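Long-range contacts in putative uncharacterized protein Smu.1393c (Streptococcus mutans, PDB 4L9A), which probably hydrolyses carboxylic ester bonds as a carboxylesterase of the alpha/beta hydrolase fold: residues A[30-35]-A[82-87]; A[43-48]-A[107-112]; A[143-148]-A[245-250]; A[179-184]-A[267-272]. All coordinates share one frame; numbering follows the deposited sequence.

Interaction 1 of 4, residues A[30-35]-A[82-87]; sequences LGPIYT and YSPVSN
Tyr34 and Tyr82 lie side by side with their side chains pointing the same way, their ring planes meeting obliquely at 50° and their centroids 5.3 Å apart. What fills the face of the Tyr34 ring is the Tyr82 methylene, whose CB stands 3.6 Å above the plane and over its centre, a CH-pi contact. Tyr34 can offer that face because its CG lies anti to the backbone N (chi1 -179°), carrying the ring forward over Tyr82.

One residue on, Ser83 OG accepts the Tyr34 amide, with N to OG 2.9 Å and an N-H...O angle of 158°. The same hydroxyl is bonded to Asp76 O, so a small residue with one polar atom links two backbones in a buried place. The Pro84 ring meets the Pro32 carbonyl across the contact, Pro84 CD lying 3.0 Å from Pro32 O, while the CB of Pro32 faces the CG of Pro84 at 4.3 Å. Farther out a water donates to Leu30 O and also bonds Ser86 OG.

The contact fastens the loop that follows strand 71-75 to strand 33-38, the antiparallel neighbour of 71-75 in the alpha/beta hydrolase sheet, one strand in from the edge strand 22-26.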
loop_
_atom_site.group_PDB
_atom_site.type_symbol
_atom_site.label_atom_id
_atom_site.label_comp_id
_atom_site.label_asym_id
_atom_site.label_seq_id
_atom_site.Cartn_x
_atom_site.Cartn_y
_atom_site.Cartn_z
ATOM N N LEU A 30 -11.049 -3.843 15.297
ATOM C CA LEU A 30 -10.726 -2.414 15.235
ATOM C C LEU A 30 -11.915 -1.562 14.778
ATOM O O LEU A 30 -11.770 -0.356 14.505
ATOM C CB LEU A 30 -9.551 -2.158 14.288
ATOM C CG LEU A 30 -8.238 -2.800 14.707
ATOM C CD1 LEU A 30 -7.150 -2.542 13.649
ATOM C CD2 LEU A 30 -7.837 -2.258 16.075
ATOM N N GLY A 31 -13.087 -2.183 14.713
ATOM C CA GLY A 31 -14.269 -1.491 14.225
ATOM C C GLY A 31 -14.354 -1.670 12.719
ATOM O O GLY A 31 -13.559 -2.411 12.135
ATOM N N PRO A 32 -15.321 -1.003 12.083
ATOM C CA PRO A 32 -15.554 -1.275 10.666
ATOM C C PRO A 32 -14.407 -0.807 9.795
ATOM O O PRO A 32 -13.761 0.217 10.072
ATOM C CB PRO A 32 -16.835 -0.478 10.355
ATOM C CG PRO A 32 -17.542 -0.368 11.709
ATOM C CD PRO A 32 -16.403 -0.192 12.686
ATOM N N ILE A 33 -14.141 -1.574 8.747
ATOM C CA ILE A 33 -13.065 -1.217 7.818
ATOM C C ILE A 33 -13.652 -1.174 6.415
ATOM O O ILE A 33 -14.310 -2.105 5.992
ATOM C CB ILE A 33 -11.916 -2.225 7.891
ATOM C CG1 ILE A 33 -11.311 -2.228 9.298
ATOM C CG2 ILE A 33 -10.826 -1.906 6.835
ATOM C CD1 ILE A 33 -10.500 -0.933 9.641
ATOM N N TYR A 34 -13.414 -0.082 5.703
ATOM C CA TYR A 34 -13.892 0.062 4.335
ATOM C C TYR A 34 -13.107 -0.793 3.337
ATOM O O TYR A 34 -11.866 -0.741 3.267
ATOM C CB TYR A 34 -13.818 1.526 3.934
ATOM C CG TYR A 34 -14.314 1.855 2.543
ATOM C CD1 TYR A 34 -15.667 2.084 2.309
ATOM C CD2 TYR A 34 -13.422 1.995 1.477
ATOM C CE1 TYR A 34 -16.126 2.414 1.053
ATOM C CE2 TYR A 34 -13.873 2.336 0.208
ATOM C CZ TYR A 34 -15.229 2.542 0.006
ATOM O OH TYR A 34 -15.698 2.875 -1.242
ATOM N N THR A 35 -13.843 -1.575 2.561
ATOM C CA THR A 35 -13.248 -2.409 1.526
ATOM C C THR A 35 -13.974 -2.242 0.204
ATOM O O THR A 35 -15.152 -1.869 0.177
ATOM C CB THR A 35 -13.315 -3.904 1.890
ATOM O OG1 THR A 35 -14.679 -4.325 1.920
ATOM C CG2 THR A 35 -12.677 -4.177 3.256
ATOM N N TYR A 82 -12.224 6.049 3.232
ATOM C CA TYR A 82 -13.572 6.015 3.778
ATOM C C TYR A 82 -13.672 5.123 5.012
ATOM O O TYR A 82 -14.769 4.889 5.512
ATOM C CB TYR A 82 -14.592 5.598 2.713
ATOM C CG TYR A 82 -14.678 6.564 1.549
ATOM C CD1 TYR A 82 -15.427 7.737 1.639
ATOM C CD2 TYR A 82 -14.019 6.299 0.357
ATOM C CE1 TYR A 82 -15.502 8.623 0.577
ATOM C CE2 TYR A 82 -14.097 7.179 -0.715
ATOM C CZ TYR A 82 -14.833 8.340 -0.598
ATOM O OH TYR A 82 -14.898 9.218 -1.671
ATOM N N SER A 83 -12.550 4.603 5.505
ATOM C CA SER A 83 -12.616 3.911 6.796
ATOM C C SER A 83 -12.887 4.927 7.899
ATOM O O SER A 83 -12.648 6.117 7.718
ATOM C CB SER A 83 -11.354 3.100 7.080
ATOM O OG SER A 83 -11.420 1.839 6.419
ATOM N N PRO A 84 -13.403 4.465 9.047
ATOM C CA PRO A 84 -13.743 5.414 10.111
ATOM C C PRO A 84 -12.506 6.078 10.720
ATOM O O PRO A 84 -11.381 5.542 10.656
ATOM C CB PRO A 84 -14.431 4.532 11.166
ATOM C CG PRO A 84 -14.906 3.314 10.416
ATOM C CD PRO A 84 -13.814 3.089 9.378
ATOM N N VAL A 85 -12.702 7.255 11.298
ATOM C CA VAL A 85 -11.649 7.840 12.112
ATOM C C VAL A 85 -11.791 7.342 13.550
ATOM O O VAL A 85 -12.906 7.180 14.060
ATOM C CB VAL A 85 -11.620 9.383 12.050
ATOM C CG1 VAL A 85 -11.405 9.860 10.607
ATOM C CG2 VAL A 85 -12.887 9.969 12.619
ATOM N N SER A 86 -10.651 7.075 14.182
ATOM C CA SER A 86 -10.602 6.595 15.554
ATOM C C SER A 86 -9.165 6.728 16.065
ATOM O O SER A 86 -8.210 6.716 15.277
ATOM C CB SER A 86 -11.044 5.130 15.633
ATOM O OG SER A 86 -10.154 4.288 14.912
ATOM N N ASN A 87 -9.013 6.860 17.379
ATOM C CA ASN A 87 -7.682 6.913 17.970
ATOM C C ASN A 87 -6.958 5.596 17.714
ATOM O O ASN A 87 -7.524 4.525 17.956
ATOM C CB ASN A 87 -7.769 7.167 19.469
ATOM C CG ASN A 87 -6.445 7.640 20.049
ATOM O OD1 ASN A 87 -5.402 7.531 19.400
ATOM N ND2 ASN A 87 -6.483 8.186 21.251
HETATM O O HOH W 1 -9.625 1.147 15.557
#

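Interaction 2 of 4, residues A[43-48]-A[107-112]; sequences CFVFLS and FKFQSY
Cys43 and Tyr112 form a parallel beta bridge where two inner strands of the alpha/beta hydrolase sheet begin, 43-47 and 111-117. The Cys43 amide donates to Ser111 O, N to O 2.9 Å with an N-H...O angle of 161°, and the pairing runs on as Cys43 and Val45 bond to Leu113.

Ahead of the bridge, Phe109 curls back over Cys43. Its CG sits between the backbone N and the carbonyl carbon (chi1 68°), a compact setting that lays the ring against the strand start. Cys43 CB lies over the ring face, toward its rim, 3.8 Å from the centroid of Phe109, and Cys43 SG is over the same ring at 4.2 Å from that centroid, a sulfur-aromatic contact. Cysteine is slim and polarisable enough to fit there.

Strand 111-117 follows 71-75 through helix 93-106, a beta-alpha-beta crossover that passes strand 43-47, which lies between the two in the sheet. Phe109 is in the turn that ends this connection, and Lys133 makes a cation-pi contact with its ring.

Val45, branched and buried, reaches across with CG2 to Tyr112 CB at 4.1 Å, the side chains crossing obliquely. The far end of Tyr112 leads away, its OH bonding Ser131.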
loop_
_atom_site.group_PDB
_atom_site.type_symbol
_atom_site.label_atom_id
_atom_site.label_comp_id
_atom_site.label_asym_id
_atom_site.label_seq_id
_atom_site.Cartn_x
_atom_site.Cartn_y
_atom_site.Cartn_z
ATOM N N CYS A 43 -6.767 -13.331 -5.911
ATOM C CA CYS A 43 -7.234 -11.987 -5.615
ATOM C C CYS A 43 -6.054 -11.040 -5.419
ATOM O O CYS A 43 -5.136 -11.330 -4.643
ATOM C CB CYS A 43 -8.117 -12.007 -4.365
ATOM S SG CYS A 43 -8.826 -10.409 -3.910
ATOM N N PHE A 44 -6.077 -9.922 -6.134
ATOM C CA PHE A 44 -5.127 -8.842 -5.872
ATOM C C PHE A 44 -5.576 -7.984 -4.708
ATOM O O PHE A 44 -6.600 -7.285 -4.781
ATOM C CB PHE A 44 -4.897 -7.989 -7.119
ATOM C CG PHE A 44 -3.710 -8.430 -7.939
ATOM C CD1 PHE A 44 -2.562 -7.651 -8.004
ATOM C CD2 PHE A 44 -3.736 -9.635 -8.621
ATOM C CE1 PHE A 44 -1.462 -8.069 -8.758
ATOM C CE2 PHE A 44 -2.648 -10.054 -9.372
ATOM C CZ PHE A 44 -1.514 -9.267 -9.440
ATOM N N VAL A 45 -4.804 -8.055 -3.627
ATOM C CA VAL A 45 -5.084 -7.320 -2.411
ATOM C C VAL A 45 -4.219 -6.057 -2.369
ATOM O O VAL A 45 -2.988 -6.134 -2.479
ATOM C CB VAL A 45 -4.779 -8.185 -1.171
ATOM C CG1 VAL A 45 -4.967 -7.373 0.097
ATOM C CG2 VAL A 45 -5.647 -9.459 -1.164
ATOM N N PHE A 46 -4.857 -4.904 -2.207
ATOM C CA PHE A 46 -4.139 -3.625 -2.206
ATOM C C PHE A 46 -4.099 -2.958 -0.844
ATOM O O PHE A 46 -5.121 -2.850 -0.150
ATOM C CB PHE A 46 -4.779 -2.655 -3.209
ATOM C CG PHE A 46 -4.724 -3.134 -4.627
ATOM C CD1 PHE A 46 -3.667 -2.778 -5.454
ATOM C CD2 PHE A 46 -5.721 -3.955 -5.134
ATOM C CE1 PHE A 46 -3.617 -3.225 -6.766
ATOM C CE2 PHE A 46 -5.678 -4.408 -6.446
ATOM C CZ PHE A 46 -4.626 -4.050 -7.259
ATOM N N LEU A 47 -2.917 -2.475 -0.478
ATOM C CA LEU A 47 -2.742 -1.679 0.720
ATOM C C LEU A 47 -1.992 -0.402 0.358
ATOM O O LEU A 47 -0.996 -0.436 -0.360
ATOM C CB LEU A 47 -1.960 -2.441 1.792
ATOM C CG LEU A 47 -2.514 -3.755 2.338
ATOM C CD1 LEU A 47 -1.461 -4.442 3.217
ATOM C CD2 LEU A 47 -3.839 -3.539 3.104
ATOM N N SER A 48 -2.481 0.718 0.873
ATOM C CA SER A 48 -1.913 2.012 0.570
ATOM C C SER A 48 -0.778 2.354 1.519
ATOM O O SER A 48 -0.515 1.636 2.496
ATOM C CB SER A 48 -3.013 3.078 0.651
ATOM O OG SER A 48 -3.965 2.831 -0.361
ATOM N N PHE A 107 -14.002 -13.121 2.630
ATOM C CA PHE A 107 -14.229 -13.354 1.196
ATOM C C PHE A 107 -13.764 -14.725 0.709
ATOM O O PHE A 107 -13.055 -15.435 1.422
ATOM C CB PHE A 107 -13.584 -12.253 0.358
ATOM C CG PHE A 107 -14.138 -10.889 0.623
ATOM C CD1 PHE A 107 -15.367 -10.514 0.098
ATOM C CD2 PHE A 107 -13.437 -9.977 1.391
ATOM C CE1 PHE A 107 -15.888 -9.249 0.337
ATOM C CE2 PHE A 107 -13.951 -8.711 1.637
ATOM C CZ PHE A 107 -15.191 -8.353 1.112
ATOM N N LYS A 108 -14.151 -15.078 -0.519
ATOM C CA LYS A 108 -14.021 -16.455 -1.008
ATOM C C LYS A 108 -12.652 -16.847 -1.584
ATOM O O LYS A 108 -12.303 -18.028 -1.599
ATOM C CB LYS A 108 -15.125 -16.772 -2.031
ATOM C CG LYS A 108 -16.538 -16.788 -1.453
ATOM C CD LYS A 108 -17.585 -16.936 -2.555
ATOM C CE LYS A 108 -18.907 -17.470 -2.007
ATOM N NZ LYS A 108 -19.428 -16.618 -0.902
ATOM N N PHE A 109 -11.884 -15.873 -2.070
ATOM C CA PHE A 109 -10.626 -16.190 -2.753
ATOM C C PHE A 109 -9.753 -17.141 -1.937
ATOM O O PHE A 109 -9.685 -17.036 -0.716
ATOM C CB PHE A 109 -9.856 -14.920 -3.133
ATOM C CG PHE A 109 -9.315 -14.145 -1.961
ATOM C CD1 PHE A 109 -10.072 -13.153 -1.355
ATOM C CD2 PHE A 109 -8.025 -14.375 -1.495
ATOM C CE1 PHE A 109 -9.558 -12.412 -0.285
ATOM C CE2 PHE A 109 -7.503 -13.647 -0.429
ATOM C CZ PHE A 109 -8.278 -12.657 0.179
ATOM N N GLN A 110 -9.106 -18.085 -2.610
ATOM C CA GLN A 110 -8.250 -19.035 -1.906
ATOM C C GLN A 110 -6.756 -18.688 -2.025
ATOM O O GLN A 110 -5.952 -19.078 -1.179
ATOM C CB GLN A 110 -8.531 -20.472 -2.356
ATOM C CG GLN A 110 -9.788 -21.059 -1.719
ATOM C CD GLN A 110 -9.822 -20.840 -0.212
ATOM O OE1 GLN A 110 -8.793 -20.918 0.460
ATOM N NE2 GLN A 110 -11.004 -20.541 0.321
ATOM N N SER A 111 -6.397 -17.954 -3.071
ATOM C CA SER A 111 -5.021 -17.468 -3.221
ATOM C C SER A 111 -5.008 -15.974 -3.543
ATOM O O SER A 111 -6.016 -15.415 -4.001
ATOM C CB SER A 111 -4.287 -18.257 -4.301
ATOM O OG SER A 111 -4.945 -18.114 -5.546
ATOM N N TYR A 112 -3.877 -15.319 -3.296
ATOM C CA TYR A 112 -3.804 -13.883 -3.507
ATOM C C TYR A 112 -2.398 -13.395 -3.836
ATOM O O TYR A 112 -1.406 -14.097 -3.616
ATOM C CB TYR A 112 -4.299 -13.156 -2.259
ATOM C CG TYR A 112 -3.381 -13.320 -1.072
ATOM C CD1 TYR A 112 -3.378 -14.497 -0.325
ATOM C CD2 TYR A 112 -2.511 -12.309 -0.704
ATOM C CE1 TYR A 112 -2.533 -14.652 0.769
ATOM C CE2 TYR A 112 -1.658 -12.448 0.385
ATOM C CZ TYR A 112 -1.671 -13.622 1.115
ATOM O OH TYR A 112 -0.825 -13.755 2.198
#

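Interaction 3 of 4, residues A[143-148]-A[245-250]; sequences PTTVMI and KEYLES
Thr145 OG1 donates to Glu246 OE2 over 2.6 Å, meeting the carboxylate on its anti side and 21° out of plane. The same hydroxyl oxygen accepts the Ile148 amide, N to OG1 3.0 Å, which makes Thr145 the N-cap of helix 146-151, just past strand 134-141 of the alpha/beta hydrolase sheet. Threonine suits the place because its hydroxyl can donate and accept at once. Glu246 runs extended from helix 244-248 to reach it; OE2 also makes a salt bridge with Arg243 and OE1 bonds Tyr158, so this buried carboxylate is probably kept ionised.

Beside it, Tyr247 OH donates to Pro143 O at 2.6 Å, approaching from above the carbonyl plane, 38° out of it. Pro143 has no amide hydrogen to offer, and its ring packs instead, CG lying 3.8 Å from Tyr247 CE1.

Outward, Met147, present as selenomethionine, bends at chi3 (83°) and lays CE 3.4 Å from Glu246 CD. The Thr145 methyl, CG2, turns to the tyrosine, 3.6 Å from Tyr247 CE1, and to Ser250 CB at 3.8 Å.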
loop_
_atom_site.group_PDB
_atom_site.type_symbol
_atom_site.label_atom_id
_atom_site.label_comp_id
_atom_site.label_asym_id
_atom_site.label_seq_id
_atom_site.Cartn_x
_atom_site.Cartn_y
_atom_site.Cartn_z
ATOM N N PRO A 143 7.954 0.027 -1.155
ATOM C CA PRO A 143 7.526 -0.384 0.186
ATOM C C PRO A 143 8.528 0.102 1.227
ATOM O O PRO A 143 9.737 0.095 0.970
ATOM C CB PRO A 143 7.524 -1.915 0.104
ATOM C CG PRO A 143 8.506 -2.233 -0.994
ATOM C CD PRO A 143 8.357 -1.111 -1.997
ATOM N N THR A 144 8.028 0.534 2.379
ATOM C CA THR A 144 8.871 1.127 3.402
ATOM C C THR A 144 9.794 0.076 4.023
ATOM O O THR A 144 9.315 -0.930 4.552
ATOM C CB THR A 144 8.009 1.808 4.494
ATOM O OG1 THR A 144 7.031 2.651 3.866
ATOM C CG2 THR A 144 8.888 2.657 5.411
ATOM N N THR A 145 11.111 0.296 3.939
ATOM C CA THR A 145 12.078 -0.618 4.553
ATOM C C THR A 145 12.364 -0.258 6.006
ATOM O O THR A 145 12.216 0.899 6.422
ATOM C CB THR A 145 13.437 -0.621 3.829
ATOM O OG1 THR A 145 13.982 0.709 3.827
ATOM C CG2 THR A 145 13.301 -1.142 2.399
ATOM N N VAL A 146 12.796 -1.254 6.772
ATOM C CA VAL A 146 13.201 -1.020 8.145
ATOM C C VAL A 146 14.324 0.018 8.145
ATOM O O VAL A 146 14.367 0.900 9.004
ATOM C CB VAL A 146 13.683 -2.311 8.818
ATOM C CG1 VAL A 146 14.329 -1.996 10.149
ATOM C CG2 VAL A 146 12.518 -3.284 8.990
HETATM N N MSE A 147 15.206 -0.063 7.154
HETATM C CA MSE A 147 16.278 0.918 7.040
HETATM C C MSE A 147 15.752 2.348 6.925
HETATM O O MSE A 147 16.113 3.209 7.726
HETATM C CB MSE A 147 17.180 0.611 5.851
HETATM C CG MSE A 147 18.428 1.484 5.804
HETATM SE SE MSE A 147 19.111 1.657 3.984
HETATM C CE MSE A 147 17.938 3.098 3.375
ATOM N N ILE A 148 14.912 2.606 5.927
ATOM C CA ILE A 148 14.410 3.960 5.724
ATOM C C ILE A 148 13.546 4.379 6.918
ATOM O O ILE A 148 13.554 5.535 7.327
ATOM C CB ILE A 148 13.642 4.116 4.380
ATOM C CG1 ILE A 148 13.682 5.566 3.883
ATOM C CG2 ILE A 148 12.204 3.617 4.501
ATOM C CD1 ILE A 148 15.044 6.027 3.467
ATOM N N LYS A 245 20.357 -0.012 -3.846
ATOM C CA LYS A 245 21.091 -0.801 -2.852
ATOM C C LYS A 245 20.231 -1.156 -1.632
ATOM O O LYS A 245 20.226 -2.298 -1.164
ATOM C CB LYS A 245 22.356 -0.072 -2.403
ATOM C CG LYS A 245 23.208 -0.891 -1.454
ATOM C CD LYS A 245 24.478 -0.157 -1.057
ATOM C CE LYS A 245 25.275 -0.983 -0.060
ATOM N NZ LYS A 245 25.526 -2.363 -0.575
ATOM N N GLU A 246 19.523 -0.158 -1.122
ATOM C CA GLU A 246 18.598 -0.339 -0.009
ATOM C C GLU A 246 17.660 -1.528 -0.263
ATOM O O GLU A 246 17.556 -2.435 0.560
ATOM C CB GLU A 246 17.797 0.953 0.200
ATOM C CG GLU A 246 16.550 0.806 1.100
ATOM C CD GLU A 246 15.638 2.031 1.042
ATOM O OE1 GLU A 246 15.997 3.011 0.355
ATOM O OE2 GLU A 246 14.559 2.013 1.672
ATOM N N TYR A 247 17.008 -1.529 -1.420
ATOM C CA TYR A 247 16.085 -2.602 -1.777
ATOM C C TYR A 247 16.767 -3.954 -2.034
ATOM O O TYR A 247 16.270 -4.987 -1.599
ATOM C CB TYR A 247 15.168 -2.180 -2.929
ATOM C CG TYR A 247 14.053 -1.287 -2.432
ATOM C CD1 TYR A 247 13.115 -1.766 -1.514
ATOM C CD2 TYR A 247 13.949 0.028 -2.846
ATOM C CE1 TYR A 247 12.108 -0.971 -1.043
ATOM C CE2 TYR A 247 12.935 0.839 -2.374
ATOM C CZ TYR A 247 12.018 0.331 -1.475
ATOM O OH TYR A 247 11.016 1.129 -1.003
ATOM N N LEU A 248 17.923 -3.935 -2.693
ATOM C CA LEU A 248 18.704 -5.157 -2.873
ATOM C C LEU A 248 19.032 -5.832 -1.539
ATOM O O LEU A 248 19.050 -7.058 -1.448
ATOM C CB LEU A 248 19.999 -4.867 -3.640
ATOM C CG LEU A 248 19.869 -4.625 -5.145
ATOM C CD1 LEU A 248 21.260 -4.489 -5.777
ATOM C CD2 LEU A 248 19.088 -5.768 -5.799
ATOM N N GLU A 249 19.286 -5.033 -0.505
ATOM C CA GLU A 249 19.632 -5.565 0.814
ATOM C C GLU A 249 18.416 -5.725 1.724
ATOM O O GLU A 249 18.562 -6.045 2.908
ATOM C CB GLU A 249 20.593 -4.621 1.529
ATOM C CG GLU A 249 21.961 -4.492 0.906
ATOM C CD GLU A 249 22.780 -3.427 1.609
ATOM O OE1 GLU A 249 22.180 -2.638 2.381
ATOM O OE2 GLU A 249 24.012 -3.381 1.389
ATOM N N SER A 250 17.225 -5.496 1.188
ATOM C CA SER A 250 16.051 -5.357 2.045
ATOM C C SER A 250 15.302 -6.656 2.287
ATOM O O SER A 250 15.543 -7.679 1.634
ATOM C CB SER A 250 15.060 -4.353 1.451
ATOM O OG SER A 250 14.312 -4.963 0.412
#

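Interaction 4 of 4, residues A[179-184]-A[267-272]; sequences KDLSRS and HHYLHW
His267 and Leu181 meet from opposite directions, and one face of the imidazole takes a methyl group: Leu181 CD1 lies 3.8 Å from the centroid of the His267 ring, 17° off the normal, in a CH-pi contact. The ring is held by the backbone of the following turn, Tyr269 N donating to His267 ND1 across 3.0 Å, nearly in the ring plane. A histidine does well here, giving a flat surface to the leucine and an acceptor to the turn.

His268 leads away from helix 171-185, and its ND1 bonds Glu142. Tyr269, at the N-cap position of helix 270-273, returns to the contact: both leucine methyls touch the imidazole, and Leu181 CD2 also reaches Tyr269 CD1, at 3.9 Å. Tyr269 braces the next aromatic group too, with CD2 lying 3.5 Å above one face of the indole of Trp272.

Trp272 closes the contact with the far rim of its six-membered ring. CZ3 touches Ser182 CB at 3.6 Å, while Leu181 CB comes to the ring edge. The short side chain of Ser182 leaves the indole close to the helix, and the indole NE1 bonds Asn58. Helix 171-185 belongs to the helical insertion between strands 134-141 and 235-239, so the contact seats what is probably the cap on the loop after the last strand, where alpha/beta hydrolases carry their catalytic histidine.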
loop_
_atom_site.group_PDB
_atom_site.type_symbol
_atom_site.label_atom_id
_atom_site.label_comp_id
_atom_site.label_asym_id
_atom_site.label_seq_id
_atom_site.Cartn_x
_atom_site.Cartn_y
_atom_site.Cartn_z
ATOM N N LYS A 179 -1.494 17.090 -5.535
ATOM C CA LYS A 179 -2.489 17.500 -6.515
ATOM C C LYS A 179 -1.898 17.558 -7.917
ATOM O O LYS A 179 -2.501 17.064 -8.868
ATOM C CB LYS A 179 -3.081 18.870 -6.160
ATOM C CG LYS A 179 -4.089 18.870 -5.015
ATOM C CD LYS A 179 -5.502 19.124 -5.531
ATOM C CE LYS A 179 -6.581 18.845 -4.478
ATOM N NZ LYS A 179 -6.545 19.784 -3.324
ATOM N N ASP A 180 -0.729 18.183 -8.050
ATOM C CA ASP A 180 -0.060 18.286 -9.356
ATOM C C ASP A 180 0.319 16.904 -9.880
ATOM O O ASP A 180 0.127 16.587 -11.057
ATOM C CB ASP A 180 1.189 19.172 -9.278
ATOM C CG ASP A 180 0.848 20.639 -9.075
ATOM O OD1 ASP A 180 -0.315 21.025 -9.345
ATOM O OD2 ASP A 180 1.735 21.407 -8.647
ATOM N N LEU A 181 0.850 16.079 -8.989
ATOM C CA LEU A 181 1.318 14.759 -9.363
ATOM C C LEU A 181 0.145 13.891 -9.833
ATOM O O LEU A 181 0.193 13.295 -10.917
ATOM C CB LEU A 181 2.021 14.118 -8.165
ATOM C CG LEU A 181 3.009 13.001 -8.455
ATOM C CD1 LEU A 181 4.085 13.512 -9.394
ATOM C CD2 LEU A 181 3.614 12.467 -7.159
ATOM N N SER A 182 -0.906 13.821 -9.016
ATOM C CA SER A 182 -2.077 13.003 -9.349
ATOM C C SER A 182 -2.785 13.523 -10.603
ATOM O O SER A 182 -3.292 12.740 -11.415
ATOM C CB SER A 182 -3.051 12.916 -8.161
ATOM O OG SER A 182 -3.478 14.203 -7.745
ATOM N N ARG A 183 -2.811 14.845 -10.753
ATOM C CA ARG A 183 -3.405 15.484 -11.925
ATOM C C ARG A 183 -2.738 15.006 -13.224
ATOM O O ARG A 183 -3.402 14.825 -14.251
ATOM C CB ARG A 183 -3.310 17.012 -11.806
ATOM C CG ARG A 183 -4.330 17.787 -12.656
ATOM C CD ARG A 183 -4.300 19.287 -12.349
ATOM N NE ARG A 183 -5.598 19.762 -11.866
ATOM C CZ ARG A 183 -5.802 20.316 -10.673
ATOM N NH1 ARG A 183 -4.793 20.485 -9.825
ATOM N NH2 ARG A 183 -7.020 20.710 -10.328
ATOM N N SER A 184 -1.429 14.782 -13.176
ATOM C CA SER A 184 -0.690 14.358 -14.363
ATOM C C SER A 184 -0.925 12.889 -14.702
ATOM O O SER A 184 -0.760 12.480 -15.846
ATOM C CB SER A 184 0.810 14.600 -14.165
ATOM O OG SER A 184 1.084 15.984 -14.005
ATOM N N HIS A 267 9.393 9.819 -8.903
ATOM C CA HIS A 267 8.781 10.152 -7.626
ATOM C C HIS A 267 8.346 8.903 -6.862
ATOM O O HIS A 267 8.507 7.782 -7.336
ATOM C CB HIS A 267 7.592 11.092 -7.829
ATOM C CG HIS A 267 6.581 10.581 -8.806
ATOM N ND1 HIS A 267 5.593 9.690 -8.453
ATOM C CD2 HIS A 267 6.414 10.827 -10.126
ATOM C CE1 HIS A 267 4.857 9.412 -9.513
ATOM N NE2 HIS A 267 5.333 10.089 -10.541
ATOM N N HIS A 268 7.791 9.118 -5.677
ATOM C CA HIS A 268 7.447 8.040 -4.760
ATOM C C HIS A 268 6.181 7.274 -5.172
ATOM O O HIS A 268 5.945 6.152 -4.715
ATOM C CB HIS A 268 7.272 8.659 -3.368
ATOM C CG HIS A 268 7.005 7.679 -2.266
ATOM N ND1 HIS A 268 7.742 6.526 -2.081
ATOM C CD2 HIS A 268 6.115 7.716 -1.242
ATOM C CE1 HIS A 268 7.301 5.888 -1.011
ATOM N NE2 HIS A 268 6.319 6.596 -0.476
ATOM N N TYR A 269 5.373 7.879 -6.040
ATOM C CA TYR A 269 4.046 7.339 -6.332
ATOM C C TYR A 269 4.013 6.530 -7.623
ATOM O O TYR A 269 3.313 6.875 -8.582
ATOM C CB TYR A 269 2.994 8.464 -6.333
ATOM C CG TYR A 269 2.686 8.971 -4.935
ATOM C CD1 TYR A 269 3.530 9.877 -4.295
ATOM C CD2 TYR A 269 1.564 8.518 -4.243
ATOM C CE1 TYR A 269 3.251 10.332 -3.001
ATOM C CE2 TYR A 269 1.278 8.967 -2.957
ATOM C CZ TYR A 269 2.125 9.871 -2.347
ATOM O OH TYR A 269 1.840 10.303 -1.073
ATOM N N LEU A 270 4.764 5.434 -7.628
ATOM C CA LEU A 270 4.965 4.650 -8.841
ATOM C C LEU A 270 3.683 3.933 -9.248
ATOM O O LEU A 270 3.463 3.665 -10.427
ATOM C CB LEU A 270 6.123 3.658 -8.651
ATOM C CG LEU A 270 7.434 4.342 -8.258
ATOM C CD1 LEU A 270 8.592 3.322 -8.141
ATOM C CD2 LEU A 270 7.787 5.448 -9.256
ATOM N N HIS A 271 2.834 3.634 -8.269
ATOM C CA HIS A 271 1.538 3.015 -8.563
ATOM C C HIS A 271 0.597 3.948 -9.312
ATOM O O HIS A 271 -0.396 3.498 -9.875
ATOM C CB HIS A 271 0.854 2.507 -7.296
ATOM C CG HIS A 271 0.594 3.577 -6.287
ATOM N ND1 HIS A 271 1.603 4.317 -5.715
ATOM C CD2 HIS A 271 -0.563 4.029 -5.744
ATOM C CE1 HIS A 271 1.084 5.182 -4.861
ATOM N NE2 HIS A 271 -0.229 5.029 -4.862
ATOM N N TRP A 272 0.910 5.239 -9.327
ATOM C CA TRP A 272 0.180 6.184 -10.166
ATOM C C TRP A 272 0.732 6.285 -11.584
ATOM O O TRP A 272 -0.032 6.362 -12.550
ATOM C CB TRP A 272 0.236 7.582 -9.560
ATOM C CG TRP A 272 -0.531 7.734 -8.287
ATOM C CD1 TRP A 272 -1.296 6.788 -7.659
ATOM C CD2 TRP A 272 -0.604 8.915 -7.478
ATOM N NE1 TRP A 272 -1.836 7.310 -6.506
ATOM C CE2 TRP A 272 -1.428 8.612 -6.372
ATOM C CE3 TRP A 272 -0.046 10.200 -7.583
ATOM C CZ2 TRP A 272 -1.724 9.556 -5.381
ATOM C CZ3 TRP A 272 -0.345 11.135 -6.601
ATOM C CH2 TRP A 272 -1.170 10.801 -5.508
#

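In the fold
Interactions 1 and 2 occupy neighbouring parts of one sheet and touch, Thr35 OG1 lying 4.1 Å from Phe107 CZ. Interactions 3 and 4, whose segments alternate along the chain, approach to about 6 Å between nearest atoms, and each lends one segment to the surroundings of the likely active site. There Ser118, at the bend between strand 111-117 and helix 120-130 where this fold places its nucleophile, is hydrogen-bonded through its backbone to Thr144 of interaction 3, and His268 of interaction 4 bonds Glu142, consistent with a catalytic triad. Strand 111-117, begun in interaction 2, leads to that serine. Interaction 1 is peripheral, its centre about 29 Å from that of interaction 3, across the chain's centre.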